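Local coordinates for nitrogen regulatory PII-like protein (Bacillus subtilis subsp. subtilis, PDB 4R25) that is required for full induction of the nrgAB operon under ammonium limitation, acting as a regulator of the PII signalling family, at residues V27-Q41 with I53-I65. Sequence-based numbering, arbitrary orientation.
With ZN (zinc ion), chain F; ZN (zinc ion), chain E; ZN (zinc ion), chain D.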
loop_
_atom_site.group_PDB
_atom_site.type_symbol
_atom_site.label_atom_id
_atom_site.label_comp_id
_atom_site.label_asym_id
_atom_site.label_seq_id
_atom_site.Cartn_x
_atom_site.Cartn_y
_atom_site.Cartn_z
ATOM N N VAL A 27 12.816 -1.465 -15.857
ATOM C CA VAL A 27 12.530 -1.828 -14.470
ATOM C C VAL A 27 13.446 -2.945 -13.980
ATOM O O VAL A 27 13.553 -3.993 -14.622
ATOM C CB VAL A 27 11.077 -2.271 -14.264
ATOM C CG1 VAL A 27 10.855 -2.627 -12.807
ATOM C CG2 VAL A 27 10.116 -1.180 -14.714
ATOM N N THR A 28 14.095 -2.723 -12.839
ATOM C CA THR A 28 15.023 -3.709 -12.285
ATOM C C THR A 28 14.539 -4.370 -10.989
ATOM O O THR A 28 15.148 -5.323 -10.512
ATOM C CB THR A 28 16.417 -3.105 -12.056
ATOM O OG1 THR A 28 16.363 -2.163 -10.978
ATOM C CG2 THR A 28 16.898 -2.395 -13.311
ATOM N N SER A 29 13.449 -3.868 -10.416
ATOM C CA SER A 29 12.819 -4.543 -9.278
ATOM C C SER A 29 11.358 -4.129 -9.051
ATOM O O SER A 29 10.920 -3.050 -9.453
ATOM C CB SER A 29 13.639 -4.365 -7.990
ATOM O OG SER A 29 13.536 -3.051 -7.469
ATOM N N LEU A 30 10.609 -5.008 -8.402
ATOM C CA LEU A 30 9.225 -4.730 -8.073
ATOM C C LEU A 30 8.783 -5.632 -6.923
ATOM O O LEU A 30 9.444 -6.622 -6.614
ATOM C CB LEU A 30 8.346 -4.934 -9.310
ATOM C CG LEU A 30 8.381 -6.325 -9.940
ATOM C CD1 LEU A 30 7.495 -7.283 -9.172
ATOM C CD2 LEU A 30 7.982 -6.287 -11.412
ATOM N N THR A 31 7.673 -5.287 -6.278
ATOM C CA THR A 31 7.124 -6.139 -5.228
ATOM C C THR A 31 5.735 -6.627 -5.611
ATOM O O THR A 31 5.030 -5.987 -6.384
ATOM C CB THR A 31 7.044 -5.404 -3.885
ATOM O OG1 THR A 31 6.346 -4.169 -4.064
ATOM C CG2 THR A 31 8.445 -5.115 -3.346
ATOM N N PHE A 32 5.339 -7.772 -5.081
ATOM C CA PHE A 32 4.009 -8.263 -5.357
ATOM C C PHE A 32 3.460 -9.073 -4.193
ATOM O O PHE A 32 4.199 -9.491 -3.304
ATOM C CB PHE A 32 3.963 -9.052 -6.678
ATOM C CG PHE A 32 4.795 -10.294 -6.678
ATOM C CD1 PHE A 32 4.225 -11.526 -6.404
ATOM C CD2 PHE A 32 6.153 -10.238 -6.974
ATOM C CE1 PHE A 32 4.996 -12.684 -6.409
ATOM C CE2 PHE A 32 6.929 -11.387 -6.978
ATOM C CZ PHE A 32 6.351 -12.612 -6.698
ATOM N N SER A 33 2.149 -9.262 -4.195
ATOM C CA SER A 33 1.500 -10.050 -3.162
ATOM C C SER A 33 0.089 -10.397 -3.590
ATOM O O SER A 33 -0.477 -9.758 -4.475
ATOM C CB SER A 33 1.466 -9.288 -1.837
ATOM O OG SER A 33 0.736 -8.084 -1.964
ATOM N N ASN A 34 -0.470 -11.421 -2.967
ATOM C CA ASN A 34 -1.838 -11.802 -3.235
ATOM C C ASN A 34 -2.768 -11.113 -2.251
ATOM O O ASN A 34 -2.546 -11.152 -1.041
ATOM C CB ASN A 34 -2.008 -13.312 -3.126
ATOM C CG ASN A 34 -1.257 -14.061 -4.201
ATOM O OD1 ASN A 34 -1.641 -14.049 -5.375
ATOM N ND2 ASN A 34 -0.189 -14.736 -3.805
ATOM N N VAL A 35 -3.797 -10.470 -2.783
ATOM C CA VAL A 35 -4.839 -9.881 -1.968
ATOM C C VAL A 35 -6.178 -10.310 -2.541
ATOM O O VAL A 35 -6.242 -11.090 -3.486
ATOM C CB VAL A 35 -4.750 -8.348 -1.963
ATOM C CG1 VAL A 35 -3.446 -7.902 -1.343
ATOM C CG2 VAL A 35 -4.873 -7.804 -3.381
ATOM N N HIS A 36 -7.253 -9.794 -1.969
ATOM C CA HIS A 36 -8.580 -10.120 -2.450
ATOM C C HIS A 36 -9.283 -8.917 -3.024
ATOM O O HIS A 36 -9.109 -7.793 -2.556
ATOM C CB HIS A 36 -9.426 -10.715 -1.335
ATOM C CG HIS A 36 -9.022 -12.099 -0.957
ATOM N ND1 HIS A 36 -8.519 -12.412 0.287
ATOM C CD2 HIS A 36 -9.032 -13.252 -1.662
ATOM C CE1 HIS A 36 -8.244 -13.701 0.336
ATOM N NE2 HIS A 36 -8.544 -14.233 -0.837
ATOM N N GLY A 37 -10.073 -9.171 -4.057
ATOM C CA GLY A 37 -10.931 -8.165 -4.634
ATOM C C GLY A 37 -12.365 -8.477 -4.258
ATOM O O GLY A 37 -12.751 -9.630 -4.078
ATOM N N CYS A 38 -13.160 -7.433 -4.129
ATOM C CA CYS A 38 -14.555 -7.594 -3.784
ATOM C C CYS A 38 -15.353 -6.680 -4.681
ATOM O O CYS A 38 -15.133 -5.470 -4.685
ATOM C CB CYS A 38 -14.787 -7.231 -2.318
ATOM S SG CYS A 38 -16.458 -7.520 -1.748
ATOM N N GLY A 39 -16.259 -7.264 -5.460
ATOM C CA GLY A 39 -17.201 -6.490 -6.245
ATOM C C GLY A 39 -18.460 -6.226 -5.440
ATOM O O GLY A 39 -18.903 -7.073 -4.675
ATOM N N LEU A 40 -19.027 -5.038 -5.599
ATOM C CA LEU A 40 -20.249 -4.674 -4.903
ATOM C C LEU A 40 -21.293 -4.167 -5.905
ATOM O O LEU A 40 -21.006 -3.309 -6.739
ATOM C CB LEU A 40 -19.969 -3.606 -3.838
ATOM C CG LEU A 40 -18.936 -3.885 -2.740
ATOM C CD1 LEU A 40 -18.910 -2.750 -1.745
ATOM C CD2 LEU A 40 -19.207 -5.184 -2.021
ATOM N N GLN A 41 -22.502 -4.711 -5.830
ATOM C CA GLN A 41 -23.579 -4.230 -6.691
ATOM C C GLN A 41 -24.928 -4.132 -5.983
ATOM O O GLN A 41 -25.307 -5.009 -5.202
ATOM C CB GLN A 41 -23.681 -5.067 -7.966
ATOM C CG GLN A 41 -23.261 -6.505 -7.795
ATOM C CD GLN A 41 -23.286 -7.278 -9.099
ATOM O OE1 GLN A 41 -23.196 -6.693 -10.185
ATOM N NE2 GLN A 41 -23.413 -8.601 -9.001
ATOM N N ILE A 53 -27.040 -5.257 -0.934
ATOM C CA ILE A 53 -25.793 -5.308 -1.698
ATOM C C ILE A 53 -25.317 -6.737 -1.888
ATOM O O ILE A 53 -25.265 -7.517 -0.945
ATOM C CB ILE A 53 -24.680 -4.484 -1.032
ATOM C CG1 ILE A 53 -25.128 -3.030 -0.847
ATOM C CG2 ILE A 53 -23.390 -4.551 -1.840
ATOM C CD1 ILE A 53 -25.365 -2.289 -2.132
ATOM N N GLU A 54 -24.969 -7.077 -3.119
ATOM C CA GLU A 54 -24.442 -8.394 -3.412
ATOM C C GLU A 54 -22.963 -8.248 -3.744
ATOM O O GLU A 54 -22.550 -7.272 -4.376
ATOM C CB GLU A 54 -25.206 -9.004 -4.578
ATOM C CG GLU A 54 -24.907 -10.455 -4.848
ATOM C CD GLU A 54 -25.798 -10.997 -5.941
ATOM O OE1 GLU A 54 -25.605 -12.160 -6.360
ATOM O OE2 GLU A 54 -26.694 -10.244 -6.383
ATOM N N SER A 55 -22.165 -9.211 -3.310
ATOM C CA SER A 55 -20.724 -9.089 -3.426
ATOM C C SER A 55 -20.055 -10.424 -3.694
ATOM O O SER A 55 -20.468 -11.460 -3.168
ATOM C CB SER A 55 -20.146 -8.456 -2.155
ATOM O OG SER A 55 -20.389 -9.274 -1.025
ATOM N N ASN A 56 -19.020 -10.391 -4.524
ATOM C CA ASN A 56 -18.200 -11.567 -4.746
ATOM C C ASN A 56 -16.760 -11.263 -4.383
ATOM O O ASN A 56 -16.290 -10.142 -4.568
ATOM C CB ASN A 56 -18.313 -12.083 -6.190
ATOM C CG ASN A 56 -17.863 -11.059 -7.228
ATOM O OD1 ASN A 56 -18.325 -9.917 -7.232
ATOM N ND2 ASN A 56 -16.956 -11.470 -8.119
ATOM N N VAL A 57 -16.071 -12.258 -3.843
ATOM C CA VAL A 57 -14.666 -12.120 -3.523
ATOM C C VAL A 57 -13.826 -12.945 -4.493
ATOM O O VAL A 57 -14.033 -14.145 -4.636
ATOM C CB VAL A 57 -14.386 -12.547 -2.072
ATOM C CG1 VAL A 57 -12.890 -12.546 -1.790
ATOM C CG2 VAL A 57 -15.113 -11.619 -1.110
ATOM N N TYR A 58 -12.888 -12.293 -5.172
ATOM C CA TYR A 58 -12.000 -12.985 -6.099
ATOM C C TYR A 58 -10.530 -12.818 -5.710
ATOM O O TYR A 58 -10.206 -12.159 -4.720
ATOM C CB TYR A 58 -12.250 -12.518 -7.538
ATOM C CG TYR A 58 -12.516 -11.040 -7.653
ATOM C CD1 TYR A 58 -13.781 -10.523 -7.395
ATOM C CD2 TYR A 58 -11.505 -10.155 -8.016
ATOM C CE1 TYR A 58 -14.036 -9.164 -7.484
ATOM C CE2 TYR A 58 -11.749 -8.792 -8.115
ATOM C CZ TYR A 58 -13.017 -8.302 -7.845
ATOM O OH TYR A 58 -13.267 -6.952 -7.935
ATOM N N GLU A 59 -9.645 -13.438 -6.484
ATOM C CA GLU A 59 -8.214 -13.374 -6.220
ATOM C C GLU A 59 -7.610 -12.244 -7.002
ATOM O O GLU A 59 -7.980 -12.006 -8.149
ATOM C CB GLU A 59 -7.532 -14.657 -6.647
ATOM C CG GLU A 59 -8.244 -15.869 -6.170
ATOM C CD GLU A 59 -8.451 -15.820 -4.694
ATOM O OE1 GLU A 59 -9.590 -16.093 -4.263
ATOM O OE2 GLU A 59 -7.478 -15.498 -3.974
ATOM N N ARG A 60 -6.665 -11.554 -6.383
ATOM C CA ARG A 60 -5.988 -10.472 -7.062
ATOM C C ARG A 60 -4.492 -10.497 -6.773
ATOM O O ARG A 60 -4.049 -10.920 -5.702
ATOM C CB ARG A 60 -6.599 -9.129 -6.662
ATOM C CG ARG A 60 -8.084 -8.976 -7.010
ATOM C CD ARG A 60 -8.316 -8.546 -8.455
ATOM N NE ARG A 60 -8.304 -9.666 -9.388
ATOM C CZ ARG A 60 -9.000 -9.698 -10.520
ATOM N NH1 ARG A 60 -9.770 -8.672 -10.849
ATOM N NH2 ARG A 60 -8.938 -10.758 -11.315
ATOM N N LEU A 61 -3.720 -10.052 -7.752
ATOM C CA LEU A 61 -2.287 -9.921 -7.611
ATOM C C LEU A 61 -1.971 -8.439 -7.537
ATOM O O LEU A 61 -2.329 -7.683 -8.433
ATOM C CB LEU A 61 -1.592 -10.549 -8.816
ATOM C CG LEU A 61 -0.084 -10.360 -8.950
ATOM C CD1 LEU A 61 0.672 -11.042 -7.810
ATOM C CD2 LEU A 61 0.370 -10.881 -10.303
ATOM N N LYS A 62 -1.313 -8.012 -6.467
ATOM C CA LYS A 62 -0.941 -6.607 -6.346
ATOM C C LYS A 62 0.543 -6.473 -6.672
ATOM O O LYS A 62 1.382 -7.130 -6.037
ATOM C CB LYS A 62 -1.220 -6.107 -4.934
ATOM C CG LYS A 62 -1.176 -4.589 -4.753
ATOM C CD LYS A 62 -1.417 -4.259 -3.279
ATOM C CE LYS A 62 -1.604 -2.776 -3.047
ATOM N NZ LYS A 62 -1.878 -2.536 -1.595
ATOM N N ILE A 63 0.856 -5.654 -7.673
ATOM C CA ILE A 63 2.228 -5.444 -8.103
ATOM C C ILE A 63 2.619 -3.985 -7.933
ATOM O O ILE A 63 1.975 -3.091 -8.470
ATOM C CB ILE A 63 2.397 -5.798 -9.582
ATOM C CG1 ILE A 63 2.081 -7.280 -9.822
ATOM C CG2 ILE A 63 3.801 -5.434 -10.053
ATOM C CD1 ILE A 63 1.827 -7.628 -11.247
ATOM N N GLU A 64 3.706 -3.752 -7.214
ATOM C CA GLU A 64 4.199 -2.399 -7.007
ATOM C C GLU A 64 5.561 -2.134 -7.672
ATOM O O GLU A 64 6.515 -2.900 -7.536
ATOM C CB GLU A 64 4.240 -2.084 -5.519
ATOM C CG GLU A 64 2.859 -2.078 -4.884
ATOM C CD GLU A 64 2.893 -1.745 -3.404
ATOM O OE1 GLU A 64 3.938 -1.962 -2.754
ATOM O OE2 GLU A 64 1.868 -1.257 -2.893
ATOM N N ILE A 65 5.624 -1.034 -8.404
ATOM C CA ILE A 65 6.813 -0.641 -9.116
ATOM C C ILE A 65 7.066 0.820 -8.798
ATOM O O ILE A 65 6.162 1.643 -8.892
ATOM C CB ILE A 65 6.612 -0.813 -10.628
ATOM C CG1 ILE A 65 5.999 -2.184 -10.914
ATOM C CG2 ILE A 65 7.923 -0.643 -11.372
ATOM C CD1 ILE A 65 5.320 -2.282 -12.258
HETATM ZN ZN ZN F . -9.301 -16.408 -0.383
HETATM ZN ZN ZN E . 0.513 0.209 -1.684
HETATM ZN ZN ZN D . -27.602 -13.122 -7.678
HETATM O O HOH W 1 -0.056 -1.324 0.303
#
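G37 lies under the ring of Y58 midway along a twisted antiparallel beta hairpin, the long two-stranded arm that in PII proteins runs out from the ferredoxin-like core toward the T-loop. Backbone bonds pair the strands from T31–E64 to Q41–E54, and G37 and Y58 form one of the hydrogen-bonded pairs. From CB of the tyrosine, CG is set between the backbone N and the carbonyl carbon (chi1 39°), which lays the ring across G37. CD1 then sits 3.6 Å from G37 O and CD2 4.0 Å from G37 CA; farther out, CE1 is 3.6 Å from G39 N and CE2 equally near G37 CA, while CZ and OH pass along the backbone at C38. G37 CA thus makes a CH-pi contact over the ring face, and glycine suits this place because a CB would collide with CE2. Were Y58 cut back to an alanine, the backbone from G37 to G39 would probably lose this cover, and one face of the R60 guanidinium the ring edge at CD2 that lies over it. Toward the core, E64 and K62 carry charge on one face: E64 OE2 binds zinc together with K5, K62 forms a salt bridge with E64 of the second subunit, and E64 pairs with K62 of the third. On the face of F32, L61 and I63, apolar side chains suit packing against helix 15-25. Back beside Y58, R60 NE donates to E59 O at 2.7 Å.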